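Local coordinates for tetratricopeptide TPR_2 repeat protein (PDB 5DJS) that is of undetermined function but joins tetratricopeptide repeats to a GT-B-type domain of glycosyltransferase family 41 and carries a bound uridine-5'-diphosphate, at residues R95-T98 / S99-A103. The protein carries 1 engineered substitution. Residues are numbered along the deposited sequence; the frame is centred on the assembly and turned at random.
Sequences RGIT and SLHHA
A chi1 of -72° in Ile97 and -51° in Thr98 puts CG1 and OG1 beside the backbone N and CG2 anti to it, placing these methyls alongside the imidazoles of His101 and His102, one turn on in helix 93-106. Ile97 and His101 point the same way, and Ile97 CG2 comes 3.5 Å from His101 CD2, a ring carbon. In the second pair Thr98 CG2 meets His102 NE2 at 3.6 Å, while Thr98 O, which accepts the backbone bond from His102 N (3.0 Å), also lies over one face of that ring. Beneath the side chains the i to i+4 ladder continues: Leu100 N to Gly96 O and His101 N to Ile97 O, both 2.8 Å, and the longer Ser99 N to Arg95 O at 3.2 Å. Ser99 rests on Leu83 of helix 77-89, Ile97 on Leu117 and Ala120 of helix 111-120, and Leu100 touches both helices, so this tetratricopeptide-repeat helix packs between them. Two polar ends find partners in the same helix, Thr98 OG1 with Glu94 O and His102 ND1 with Glu105 OE1. The latter bond probably favours a proton on ND1 and limits the ring's rotation. Between the segments, the two side-chain pairs meet through van der Waals contact of methyl with imidazole.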
ATOM      1  N   ARG A  95      17.137   8.898   5.248  1.00 46.92           N
ATOM      2  CA  ARG A  95      18.301   8.347   4.539  1.00 50.27           C
ATOM      3  C   ARG A  95      17.932   7.818   3.146  1.00 51.89           C
ATOM      4  O   ARG A  95      18.733   7.930   2.201  1.00 55.60           O
ATOM      5  CB  ARG A  95      18.978   7.230   5.347  1.00 52.53           C
ATOM      6  CG  ARG A  95      19.915   7.703   6.444  1.00 55.92           C
ATOM      7  CD  ARG A  95      20.676   6.534   7.058  1.00 62.06           C
ATOM      8  NE  ARG A  95      21.674   6.967   8.043  1.00 71.49           N
ATOM      9  CZ  ARG A  95      21.415   7.347   9.300  1.00 79.58           C
ATOM     10  NH1 ARG A  95      20.167   7.374   9.780  1.00 85.85           N
ATOM     11  NH2 ARG A  95      22.418   7.711  10.099  1.00 79.55           N
ATOM     12  N   GLY A  96      16.738   7.232   3.035  1.00 47.81           N
ATOM     13  CA  GLY A  96      16.218   6.731   1.772  1.00 44.70           C
ATOM     14  C   GLY A  96      15.840   7.853   0.820  1.00 44.76           C
ATOM     15  O   GLY A  96      16.177   7.812  -0.363  1.00 45.39           O
ATOM     16  N   ILE A  97      15.140   8.861   1.333  1.00 45.28           N
ATOM     17  CA  ILE A  97      14.774  10.040   0.532  1.00 46.21           C
ATOM     18  C   ILE A  97      16.031  10.619  -0.131  1.00 46.07           C
ATOM     19  O   ILE A  97      16.040  10.848  -1.332  1.00 48.96           O
ATOM     20  CB  ILE A  97      14.011  11.102   1.379  1.00 46.65           C
ATOM     21  CG1 ILE A  97      12.583  10.599   1.683  1.00 48.79           C
ATOM     22  CG2 ILE A  97      13.924  12.445   0.656  1.00 44.57           C
ATOM     23  CD1 ILE A  97      11.850  11.359   2.777  1.00 49.18           C
ATOM     24  N   THR A  98      17.094  10.802   0.653  1.00 45.43           N
ATOM     25  CA  THR A  98      18.394  11.222   0.131  1.00 42.19           C
ATOM     26  C   THR A  98      18.857  10.330  -1.012  1.00 40.11           C
ATOM     27  O   THR A  98      19.200  10.839  -2.065  1.00 38.84           O
ATOM     28  CB  THR A  98      19.472  11.222   1.226  1.00 41.80           C
ATOM     29  OG1 THR A  98      18.992  11.963   2.347  1.00 43.01           O
ATOM     30  CG2 THR A  98      20.773  11.868   0.717  1.00 41.54           C
ATOM     31  N   SER A  99      18.868   9.013  -0.803  1.00 38.85           N
ATOM     32  CA  SER A  99      19.221   8.074  -1.876  1.00 38.94           C
ATOM     33  C   SER A  99      18.356   8.248  -3.148  1.00 41.16           C
ATOM     34  O   SER A  99      18.871   8.160  -4.270  1.00 41.11           O
ATOM     35  CB  SER A  99      19.163   6.630  -1.393  1.00 37.72           C
ATOM     36  OG  SER A  99      20.443   6.195  -1.003  1.00 40.73           O
ATOM     37  N   LEU A 100      17.056   8.486  -2.963  1.00 42.06           N
ATOM     38  CA  LEU A 100      16.144   8.733  -4.083  1.00 42.35           C
ATOM     39  C   LEU A 100      16.496  10.040  -4.801  1.00 44.90           C
ATOM     40  O   LEU A 100      16.470  10.084  -6.028  1.00 48.84           O
ATOM     41  CB  LEU A 100      14.679   8.734  -3.613  1.00 42.11           C
ATOM     42  CG  LEU A 100      13.805   7.469  -3.630  1.00 41.69           C
ATOM     43  CD1 LEU A 100      14.568   6.190  -3.908  1.00 43.96           C
ATOM     44  CD2 LEU A 100      12.997   7.340  -2.339  1.00 41.09           C
ATOM     45  N   HIS A 101      16.827  11.089  -4.046  1.00 46.81           N
ATOM     46  CA  HIS A 101      17.328  12.341  -4.633  1.00 49.93           C
ATOM     47  C   HIS A 101      18.550  12.092  -5.507  1.00 48.74           C
ATOM     48  O   HIS A 101      18.618  12.606  -6.621  1.00 52.19           O
ATOM     49  CB  HIS A 101      17.680  13.393  -3.560  1.00 53.92           C
ATOM     50  CG  HIS A 101      16.500  14.154  -3.046  1.00 60.98           C
ATOM     51  ND1 HIS A 101      15.937  15.210  -3.732  1.00 68.66           N
ATOM     52  CD2 HIS A 101      15.776  14.014  -1.912  1.00 64.47           C
ATOM     53  CE1 HIS A 101      14.908  15.679  -3.047  1.00 70.53           C
ATOM     54  NE2 HIS A 101      14.788  14.969  -1.939  1.00 68.28           N
ATOM     55  N   HIS A 102      19.505  11.310  -5.006  1.00 46.93           N
ATOM     56  CA  HIS A 102      20.718  11.009  -5.762  1.00 47.53           C
ATOM     57  C   HIS A 102      20.394  10.352  -7.093  1.00 45.22           C
ATOM     58  O   HIS A 102      20.997  10.696  -8.106  1.00 45.73           O
ATOM     59  CB  HIS A 102      21.693  10.126  -4.963  1.00 49.74           C
ATOM     60  CG  HIS A 102      22.324  10.823  -3.802  1.00 53.28           C
ATOM     61  ND1 HIS A 102      22.784  12.123  -3.873  1.00 56.68           N
ATOM     62  CD2 HIS A 102      22.577  10.403  -2.540  1.00 54.22           C
ATOM     63  CE1 HIS A 102      23.285  12.474  -2.702  1.00 57.85           C
ATOM     64  NE2 HIS A 102      23.173  11.449  -1.876  1.00 56.47           N
ATOM     65  N   ALA A 103      19.439   9.423  -7.080  1.00 42.58           N
ATOM     66  CA  ALA A 103      19.051   8.686  -8.274  1.00 42.11           C
ATOM     67  C   ALA A 103      18.464   9.621  -9.326  1.00 41.99           C
ATOM     68  O   ALA A 103      18.730   9.459 -10.519  1.00 42.16           O
ATOM     69  CB  ALA A 103      18.061   7.588  -7.918  1.00 43.42           C
TER